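Local coordinates for thioesterase (Pseudomonas aeruginosa, PDB 2O5U), which probably hydrolyses the thioester of fatty acyl-CoA, as a hot-dog-fold member of the 4-hydroxybenzoyl-CoA thioesterase family, at residues 92-97 with 129-134; 87-92 with 138-143; 5-10 with 73-78. All coordinates share one frame; numbering follows the deposited sequence.

Contact 1. Residues 92-97 with 129-134; sequences LGNSSV and PVAIPQ
The end of the Ile132 side chain inserts into the turn of a β-hairpin, where Gly93-Ser95 link strands 83-92 and 96-105 of the hot-dog sheet. Its CG1 stands anti to the carbonyl carbon (chi1 -64°) and the chain then runs on extended, which carries CD1 into the mouth of the turn. There Ile132 CD1 lies 3.5 Å from Gly93 O and 3.6 Å from Ser96 O. Leu92 crosses the isoleucine obliquely, and its CD1 meets Ile132 CD1 at 3.8 Å. Val97 presents CB to the same methyl from the second strand. Phe121 also packs on Ile132.

At the tip of the turn, the Asn94 side chain reaches alongside Ala131, with OD1 3.4 Å from Ala131 CB. The hydroxymethyl of Ser95 sits tightly against the backbone of segment 129-134, where Ser95 CB is 3.1 Å from Val130 O. Arg137 of the helix that follows bonds both Gly93 O and Asn94 O, so the turn is tied to that helix too. One hydrogen bond joins the two segments directly: Ile132 N donates its N-H to Asn94 O at 2.8 Å, nearly straight (161° at the hydrogen) and in the carbonyl plane.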
loop_
_atom_site.group_PDB
_atom_site.type_symbol
_atom_site.label_atom_id
_atom_site.label_comp_id
_atom_site.label_asym_id
_atom_site.label_seq_id
_atom_site.Cartn_x
_atom_site.Cartn_y
_atom_site.Cartn_z
ATOM N N LEU A 92 8.412 -12.352 26.482
ATOM C CA LEU A 92 9.663 -11.710 26.161
ATOM C C LEU A 92 10.763 -12.709 26.473
ATOM O O LEU A 92 10.933 -13.156 27.620
ATOM C CB LEU A 92 9.815 -10.403 26.952
ATOM C CG LEU A 92 11.161 -9.657 26.899
ATOM C CD1 LEU A 92 11.362 -9.153 25.494
ATOM C CD2 LEU A 92 11.151 -8.483 27.866
ATOM N N GLY A 93 11.440 -13.124 25.424
ATOM C CA GLY A 93 12.424 -14.154 25.558
ATOM C C GLY A 93 13.764 -13.520 25.275
ATOM O O GLY A 93 13.879 -12.298 25.206
ATOM N N ASN A 94 14.756 -14.373 25.102
ATOM C CA ASN A 94 16.137 -13.933 24.879
ATOM C C ASN A 94 16.265 -13.244 23.514
ATOM O O ASN A 94 16.790 -12.106 23.429
ATOM C CB ASN A 94 17.084 -15.134 24.953
ATOM C CG ASN A 94 18.558 -14.720 25.009
ATOM O OD1 ASN A 94 18.911 -13.757 25.684
ATOM N ND2 ASN A 94 19.417 -15.453 24.301
ATOM N N SER A 95 15.792 -13.928 22.460
ATOM C CA SER A 95 15.873 -13.378 21.095
ATOM C C SER A 95 14.524 -13.071 20.438
ATOM O O SER A 95 14.494 -12.453 19.377
ATOM C CB SER A 95 16.714 -14.255 20.182
ATOM O OG SER A 95 16.170 -15.554 20.029
ATOM N N SER A 96 13.422 -13.461 21.084
ATOM C CA SER A 96 12.145 -13.288 20.469
ATOM C C SER A 96 11.149 -12.656 21.456
ATOM O O SER A 96 11.293 -12.738 22.678
ATOM C CB SER A 96 11.647 -14.641 19.952
ATOM O OG SER A 96 11.277 -15.457 21.053
ATOM N N VAL A 97 10.102 -12.070 20.901
ATOM C CA VAL A 97 9.118 -11.323 21.654
ATOM C C VAL A 97 7.773 -11.483 20.908
ATOM O O VAL A 97 7.690 -11.374 19.676
ATOM C CB VAL A 97 9.564 -9.807 21.912
ATOM C CG1 VAL A 97 9.790 -9.043 20.647
ATOM C CG2 VAL A 97 8.563 -9.030 22.847
ATOM N N PRO A 129 20.224 -15.199 14.627
ATOM C CA PRO A 129 19.593 -14.682 15.843
ATOM C C PRO A 129 20.620 -14.253 16.873
ATOM O O PRO A 129 21.621 -14.910 17.074
ATOM C CB PRO A 129 18.735 -15.857 16.334
ATOM C CG PRO A 129 18.377 -16.605 15.018
ATOM C CD PRO A 129 19.690 -16.523 14.240
ATOM N N VAL A 130 20.358 -13.122 17.492
ATOM C CA VAL A 130 21.186 -12.572 18.553
ATOM C C VAL A 130 20.209 -12.287 19.663
ATOM O O VAL A 130 18.996 -12.337 19.425
ATOM C CB VAL A 130 21.875 -11.266 18.133
ATOM C CG1 VAL A 130 23.045 -11.593 17.242
ATOM C CG2 VAL A 130 20.881 -10.317 17.457
ATOM N N ALA A 131 20.691 -11.936 20.843
ATOM C CA ALA A 131 19.717 -11.585 21.882
ATOM C C ALA A 131 19.209 -10.163 21.667
ATOM O O ALA A 131 19.926 -9.268 21.130
ATOM C CB ALA A 131 20.256 -11.776 23.255
ATOM N N ILE A 132 17.955 -9.963 22.059
ATOM C CA ILE A 132 17.367 -8.647 22.039
ATOM C C ILE A 132 18.281 -7.706 22.864
ATOM O O ILE A 132 18.603 -7.996 24.035
ATOM C CB ILE A 132 15.933 -8.699 22.660
ATOM C CG1 ILE A 132 14.998 -9.573 21.797
ATOM C CG2 ILE A 132 15.413 -7.301 22.907
ATOM C CD1 ILE A 132 13.626 -9.964 22.567
ATOM N N PRO A 133 18.719 -6.605 22.250
ATOM C CA PRO A 133 19.573 -5.619 22.907
ATOM C C PRO A 133 18.977 -5.074 24.210
ATOM O O PRO A 133 17.739 -4.890 24.279
ATOM C CB PRO A 133 19.668 -4.505 21.865
ATOM C CG PRO A 133 19.597 -5.251 20.503
ATOM C CD PRO A 133 18.518 -6.302 20.816
ATOM N N GLN A 134 19.840 -4.782 25.197
ATOM C CA GLN A 134 19.399 -4.391 26.568
ATOM C C GLN A 134 18.390 -3.221 26.629
ATOM O O GLN A 134 17.380 -3.278 27.331
ATOM C CB GLN A 134 20.619 -4.154 27.490
ATOM C CG GLN A 134 20.260 -4.056 29.001
ATOM C CD GLN A 134 19.497 -5.275 29.549
ATOM O OE1 GLN A 134 19.989 -6.406 29.481
ATOM N NE2 GLN A 134 18.319 -5.043 30.123
#

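Contact 2. Residues 87-92 with 138-143; sequences LRVARL and DALAAL
Val89 and Leu143 share the one hydrogen bond between these segments. Val89 N donates to Leu143 O at 3.0 Å, almost straight at the hydrogen (172°). At the acceptor it is bent: the nitrogen stands above the carbonyl plane, 62° out of it, and so is not on a lone pair. The same oxygen lies close to Arg88 CA. The guanidinium of Arg88 turns from the contact, and its NH1 hydrogen-bonds Gln12 O.

The apolar contacts form three groups. At one end, Leu87 and Leu143 cross at about a right angle, with Leu87 CD2 3.7 Å from Leu143 CD1. In the middle, Val89 CG2 fits between two leucines, 3.8 Å from Leu140 CD2 and 3.9 Å from Leu143 CB. This methyl is anti to the carbonyl carbon of Val89, on the side of its backbone N, and it also comes near Leu140 O. At the other end, Leu92 spreads its two methyls over the helix. Its CD1 meets Leu140 CD1 at 3.7 Å, while its CD2 rests on the backbone of Ala141, 3.8 Å from Ala141 N.

Within the C-terminal segment, Leu143 N hydrogen-bonds Leu140 O in a tight turn, and both leucines face the strand. The strand itself has a classic β-bulge, with Ala90 and Arg91 both facing Gln98. Leu140 and Leu143 also touch the long helix 34-53, through Leu49 and Tyr48. The arrangement is that of a hot-dog fold, a curved antiparallel sheet around a long helix, here with the short C-terminal helix 134-141 packed against strand 83-92 and helix 34-53.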
loop_
_atom_site.group_PDB
_atom_site.type_symbol
_atom_site.label_atom_id
_atom_site.label_comp_id
_atom_site.label_asym_id
_atom_site.label_seq_id
_atom_site.Cartn_x
_atom_site.Cartn_y
_atom_site.Cartn_z
ATOM N N LEU A 87 -1.205 -1.901 22.636
ATOM C CA LEU A 87 -0.080 -2.787 22.584
ATOM C C LEU A 87 0.259 -3.335 23.969
ATOM O O LEU A 87 0.239 -2.580 24.963
ATOM C CB LEU A 87 1.104 -2.007 22.021
ATOM C CG LEU A 87 2.481 -2.695 21.968
ATOM C CD1 LEU A 87 2.470 -4.025 21.175
ATOM C CD2 LEU A 87 3.513 -1.719 21.393
ATOM N N ARG A 88 0.472 -4.649 24.046
ATOM C CA ARG A 88 1.171 -5.249 25.175
ATOM C C ARG A 88 2.119 -6.350 24.668
ATOM O O ARG A 88 1.940 -6.847 23.563
ATOM C CB ARG A 88 0.191 -5.854 26.153
ATOM C CG ARG A 88 -0.520 -7.017 25.595
ATOM C CD ARG A 88 -1.208 -7.736 26.746
ATOM N NE ARG A 88 -1.834 -8.993 26.320
ATOM C CZ ARG A 88 -3.086 -9.100 25.869
ATOM N NH1 ARG A 88 -3.857 -8.035 25.749
ATOM N NH2 ARG A 88 -3.570 -10.280 25.532
ATOM N N VAL A 89 3.092 -6.727 25.508
ATOM C CA VAL A 89 4.009 -7.825 25.208
ATOM C C VAL A 89 3.457 -9.000 26.000
ATOM O O VAL A 89 3.290 -8.925 27.223
ATOM C CB VAL A 89 5.461 -7.433 25.629
ATOM C CG1 VAL A 89 6.325 -8.659 25.933
ATOM C CG2 VAL A 89 6.071 -6.490 24.521
ATOM N N ALA A 90 3.173 -10.092 25.311
ATOM C CA ALA A 90 2.663 -11.315 25.975
ATOM C C ALA A 90 3.810 -12.170 26.453
ATOM O O ALA A 90 3.706 -12.819 27.470
ATOM C CB ALA A 90 1.798 -12.139 25.005
ATOM N N ARG A 91 4.876 -12.240 25.682
ATOM C CA ARG A 91 6.108 -12.895 26.172
ATOM C C ARG A 91 7.379 -12.292 25.650
ATOM O O ARG A 91 7.426 -11.770 24.528
ATOM C CB ARG A 91 6.131 -14.420 26.022
ATOM C CG ARG A 91 5.794 -14.991 24.708
ATOM C CD ARG A 91 6.611 -16.311 24.453
ATOM N NE ARG A 91 6.943 -16.260 23.028
ATOM C CZ ARG A 91 8.122 -15.877 22.528
ATOM N NH1 ARG A 91 9.168 -15.614 23.325
ATOM N NH2 ARG A 91 8.255 -15.808 21.213
ATOM N N LEU A 92 8.412 -12.352 26.482
ATOM C CA LEU A 92 9.663 -11.710 26.161
ATOM C C LEU A 92 10.763 -12.709 26.473
ATOM O O LEU A 92 10.933 -13.156 27.620
ATOM C CB LEU A 92 9.815 -10.403 26.952
ATOM C CG LEU A 92 11.161 -9.657 26.899
ATOM C CD1 LEU A 92 11.362 -9.153 25.494
ATOM C CD2 LEU A 92 11.151 -8.483 27.866
ATOM N N ASP A 138 14.470 -3.565 27.906
ATOM C CA ASP A 138 13.959 -2.724 29.013
ATOM C C ASP A 138 12.633 -2.095 28.626
ATOM O O ASP A 138 11.699 -2.115 29.386
ATOM C CB ASP A 138 14.953 -1.602 29.343
ATOM C CG ASP A 138 16.148 -2.093 30.138
ATOM O OD1 ASP A 138 16.102 -3.247 30.652
ATOM O OD2 ASP A 138 17.109 -1.312 30.234
ATOM N N ALA A 139 12.563 -1.567 27.417
ATOM C CA ALA A 139 11.329 -0.972 26.869
ATOM C C ALA A 139 10.214 -1.993 26.687
ATOM O O ALA A 139 9.013 -1.708 26.967
ATOM C CB ALA A 139 11.644 -0.265 25.558
ATOM N N LEU A 140 10.578 -3.174 26.187
ATOM C CA LEU A 140 9.593 -4.251 25.991
ATOM C C LEU A 140 9.078 -4.775 27.343
ATOM O O LEU A 140 7.900 -5.117 27.484
ATOM C CB LEU A 140 10.210 -5.414 25.218
ATOM C CG LEU A 140 10.592 -5.124 23.767
ATOM C CD1 LEU A 140 11.456 -6.266 23.221
ATOM C CD2 LEU A 140 9.233 -4.944 23.015
ATOM N N ALA A 141 9.966 -4.878 28.322
ATOM C CA ALA A 141 9.589 -5.312 29.632
ATOM C C ALA A 141 8.519 -4.386 30.251
ATOM O O ALA A 141 7.626 -4.861 30.919
ATOM C CB ALA A 141 10.850 -5.450 30.576
ATOM N N ALA A 142 8.604 -3.092 29.999
ATOM C CA ALA A 142 7.574 -2.182 30.466
ATOM C C ALA A 142 6.166 -2.409 29.832
ATOM O O ALA A 142 5.187 -1.814 30.292
ATOM C CB ALA A 142 8.023 -0.748 30.298
ATOM N N LEU A 143 6.056 -3.269 28.820
ATOM C CA LEU A 143 4.737 -3.563 28.194
ATOM C C LEU A 143 4.166 -4.932 28.562
ATOM O O LEU A 143 3.106 -5.272 28.109
ATOM C CB LEU A 143 4.781 -3.417 26.641
ATOM C CG LEU A 143 5.193 -2.002 26.243
ATOM C CD1 LEU A 143 5.061 -1.813 24.755
ATOM C CD2 LEU A 143 4.398 -0.877 26.986
#

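Contact 3. Residues 5-10 with 73-78; sequences APRPLR and YFAPVA
Arg7 lies over one face of the Phe74 ring and makes a CH-π contact there. This joins the N-terminal loop of the hot-dog domain to the loop that leaves strand 62-73. Arg7 CG sits 3.6 Å from the ring centroid of Phe74 and only 21° off the ring normal, so it is over the face, somewhat toward the rim. The two side chains slide past each other in opposite directions. The arginine turns about its CG-CD bond (chi3 108°), and its guanidinium group passes beyond the ring, with one face over Phe74 CB. The two planes are 23° apart. It is therefore the aliphatic part of the arginine that covers the aromatic face. The guanidinium is held through its NE, which hydrogen-bonds Ala111 O.

Other apolar contacts surround the ring. Ala5 CB lies at the edge, in the ring plane, 4.0 Å from Phe74 CE2. Pro8 comes in at a slant and brings its CD to 3.6 Å from Phe74 CE1. Ala114, from strand 113-123, also packs on Phe74, and so helps bury it.

No hydrogen bond joins the two segments. Both are tied by backbone hydrogen bonds to adjacent residues of this chain, Pro8 to Ala111 and Phe74 to Cys112. Tyr73, just before Phe74, makes backbone hydrogen bonds to a second subunit, so this contact adjoins a subunit interface. Ala5 O approaches the ring obliquely, 3.5 Å from Phe74 CE2.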
loop_
_atom_site.group_PDB
_atom_site.type_symbol
_atom_site.label_atom_id
_atom_site.label_comp_id
_atom_site.label_asym_id
_atom_site.label_seq_id
_atom_site.Cartn_x
_atom_site.Cartn_y
_atom_site.Cartn_z
ATOM N N ALA A 5 -14.417 -14.938 18.156
ATOM C CA ALA A 5 -13.513 -14.926 19.327
ATOM C C ALA A 5 -13.955 -13.895 20.380
ATOM O O ALA A 5 -14.634 -12.903 20.044
ATOM C CB ALA A 5 -11.976 -14.689 18.897
ATOM N N PRO A 6 -13.575 -14.127 21.664
ATOM C CA PRO A 6 -13.894 -13.155 22.729
ATOM C C PRO A 6 -13.254 -11.804 22.443
ATOM O O PRO A 6 -12.050 -11.751 22.148
ATOM C CB PRO A 6 -13.336 -13.787 24.013
ATOM C CG PRO A 6 -12.747 -15.136 23.636
ATOM C CD PRO A 6 -12.874 -15.341 22.138
ATOM N N ARG A 7 -14.054 -10.734 22.421
ATOM C CA ARG A 7 -13.503 -9.419 22.098
ATOM C C ARG A 7 -12.692 -8.849 23.256
ATOM O O ARG A 7 -13.214 -8.710 24.340
ATOM C CB ARG A 7 -14.610 -8.430 21.719
ATOM C CG ARG A 7 -14.827 -8.341 20.273
ATOM C CD ARG A 7 -16.062 -7.504 19.941
ATOM N NE ARG A 7 -15.711 -6.213 19.380
ATOM C CZ ARG A 7 -16.636 -5.398 18.883
ATOM N NH1 ARG A 7 -16.321 -4.231 18.323
ATOM N NH2 ARG A 7 -17.909 -5.800 18.932
ATOM N N PRO A 8 -11.405 -8.531 23.022
ATOM C CA PRO A 8 -10.589 -7.922 24.060
ATOM C C PRO A 8 -11.015 -6.483 24.319
ATOM O O PRO A 8 -11.620 -5.815 23.443
ATOM C CB PRO A 8 -9.183 -7.936 23.455
ATOM C CG PRO A 8 -9.297 -8.726 22.219
ATOM C CD PRO A 8 -10.654 -8.696 21.773
ATOM N N LEU A 9 -10.727 -6.031 25.525
ATOM C CA LEU A 9 -11.051 -4.684 25.986
ATOM C C LEU A 9 -9.772 -3.834 26.145
ATOM O O LEU A 9 -8.686 -4.374 26.355
ATOM C CB LEU A 9 -11.771 -4.766 27.343
ATOM C CG LEU A 9 -12.999 -5.688 27.436
ATOM C CD1 LEU A 9 -13.257 -6.087 28.867
ATOM C CD2 LEU A 9 -14.169 -5.012 26.825
ATOM N N ARG A 10 -9.946 -2.513 26.070
ATOM C CA ARG A 10 -8.865 -1.521 26.161
ATOM C C ARG A 10 -7.932 -1.733 27.333
ATOM O O ARG A 10 -6.720 -1.559 27.196
ATOM C CB ARG A 10 -9.474 -0.150 26.389
ATOM C CG ARG A 10 -9.831 0.625 25.224
ATOM C CD ARG A 10 -10.176 1.981 25.759
ATOM N NE ARG A 10 -8.975 2.803 25.745
ATOM C CZ ARG A 10 -8.553 3.441 24.660
ATOM N NH1 ARG A 10 -9.260 3.346 23.532
ATOM N NH2 ARG A 10 -7.452 4.184 24.718
ATOM N N TYR A 73 -10.887 -10.113 13.151
ATOM C CA TYR A 73 -11.588 -8.861 12.841
ATOM C C TYR A 73 -13.018 -8.946 13.361
ATOM O O TYR A 73 -13.782 -9.815 12.904
ATOM C CB TYR A 73 -11.601 -8.677 11.339
ATOM C CG TYR A 73 -10.210 -8.705 10.716
ATOM C CD1 TYR A 73 -9.607 -9.902 10.329
ATOM C CD2 TYR A 73 -9.502 -7.512 10.542
ATOM C CE1 TYR A 73 -8.269 -9.926 9.773
ATOM C CE2 TYR A 73 -8.218 -7.509 9.961
ATOM C CZ TYR A 73 -7.615 -8.701 9.601
ATOM O OH TYR A 73 -6.367 -8.616 9.033
ATOM N N PHE A 74 -13.366 -8.065 14.307
ATOM C CA PHE A 74 -14.672 -8.161 15.031
ATOM C C PHE A 74 -15.704 -7.227 14.449
ATOM O O PHE A 74 -16.871 -7.587 14.351
ATOM C CB PHE A 74 -14.497 -7.876 16.537
ATOM C CG PHE A 74 -13.451 -8.731 17.200
ATOM C CD1 PHE A 74 -12.255 -8.180 17.631
ATOM C CD2 PHE A 74 -13.655 -10.093 17.371
ATOM C CE1 PHE A 74 -11.250 -9.010 18.231
ATOM C CE2 PHE A 74 -12.666 -10.906 17.991
ATOM C CZ PHE A 74 -11.451 -10.357 18.392
ATOM N N ALA A 75 -15.265 -6.054 14.004
ATOM C CA ALA A 75 -16.144 -5.079 13.399
ATOM C C ALA A 75 -15.371 -4.080 12.544
ATOM O O ALA A 75 -14.288 -3.668 12.950
ATOM C CB ALA A 75 -16.928 -4.306 14.517
ATOM N N PRO A 76 -15.957 -3.589 11.443
ATOM C CA PRO A 76 -15.190 -2.673 10.552
ATOM C C PRO A 76 -14.945 -1.257 11.087
ATOM O O PRO A 76 -15.692 -0.751 11.936
ATOM C CB PRO A 76 -16.035 -2.644 9.266
ATOM C CG PRO A 76 -17.392 -2.989 9.639
ATOM C CD PRO A 76 -17.282 -3.922 10.881
ATOM N N VAL A 77 -13.901 -0.626 10.588
ATOM C CA VAL A 77 -13.766 0.810 10.689
ATOM C C VAL A 77 -13.511 1.326 9.274
ATOM O O VAL A 77 -13.332 0.554 8.369
ATOM C CB VAL A 77 -12.578 1.243 11.649
ATOM C CG1 VAL A 77 -12.770 0.692 13.043
ATOM C CG2 VAL A 77 -11.197 0.864 11.080
ATOM N N ALA A 78 -13.540 2.630 9.082
ATOM C CA ALA A 78 -13.360 3.176 7.756
ATOM C C ALA A 78 -12.639 4.488 7.843
ATOM O O ALA A 78 -12.960 5.318 8.725
ATOM C CB ALA A 78 -14.780 3.350 7.081
#

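Overall arrangement
Contacts 1 and 2 are neighbours that share Leu92. Contact 2 joins strand 83-92 to the C-terminal helix. Contact 1, nested in the loop closed by contact 2, joins the turn into strand 96-105 to the loop before that helix. Ser96 OG of contact 1 probably hydrogen-bonds Arg91 NH2 of contact 2. Both are partly buried, contact 2 with more of its touching residues buried and with leucines packed against a valine and each other; contact 1 leans more on backbone oxygens of the turn. Each has one backbone hydrogen bond. Contact 3 lies at the surface, across the chain's centre from contact 1. It joins two loops without a hydrogen bond between them, through an aromatic ring and an arginine.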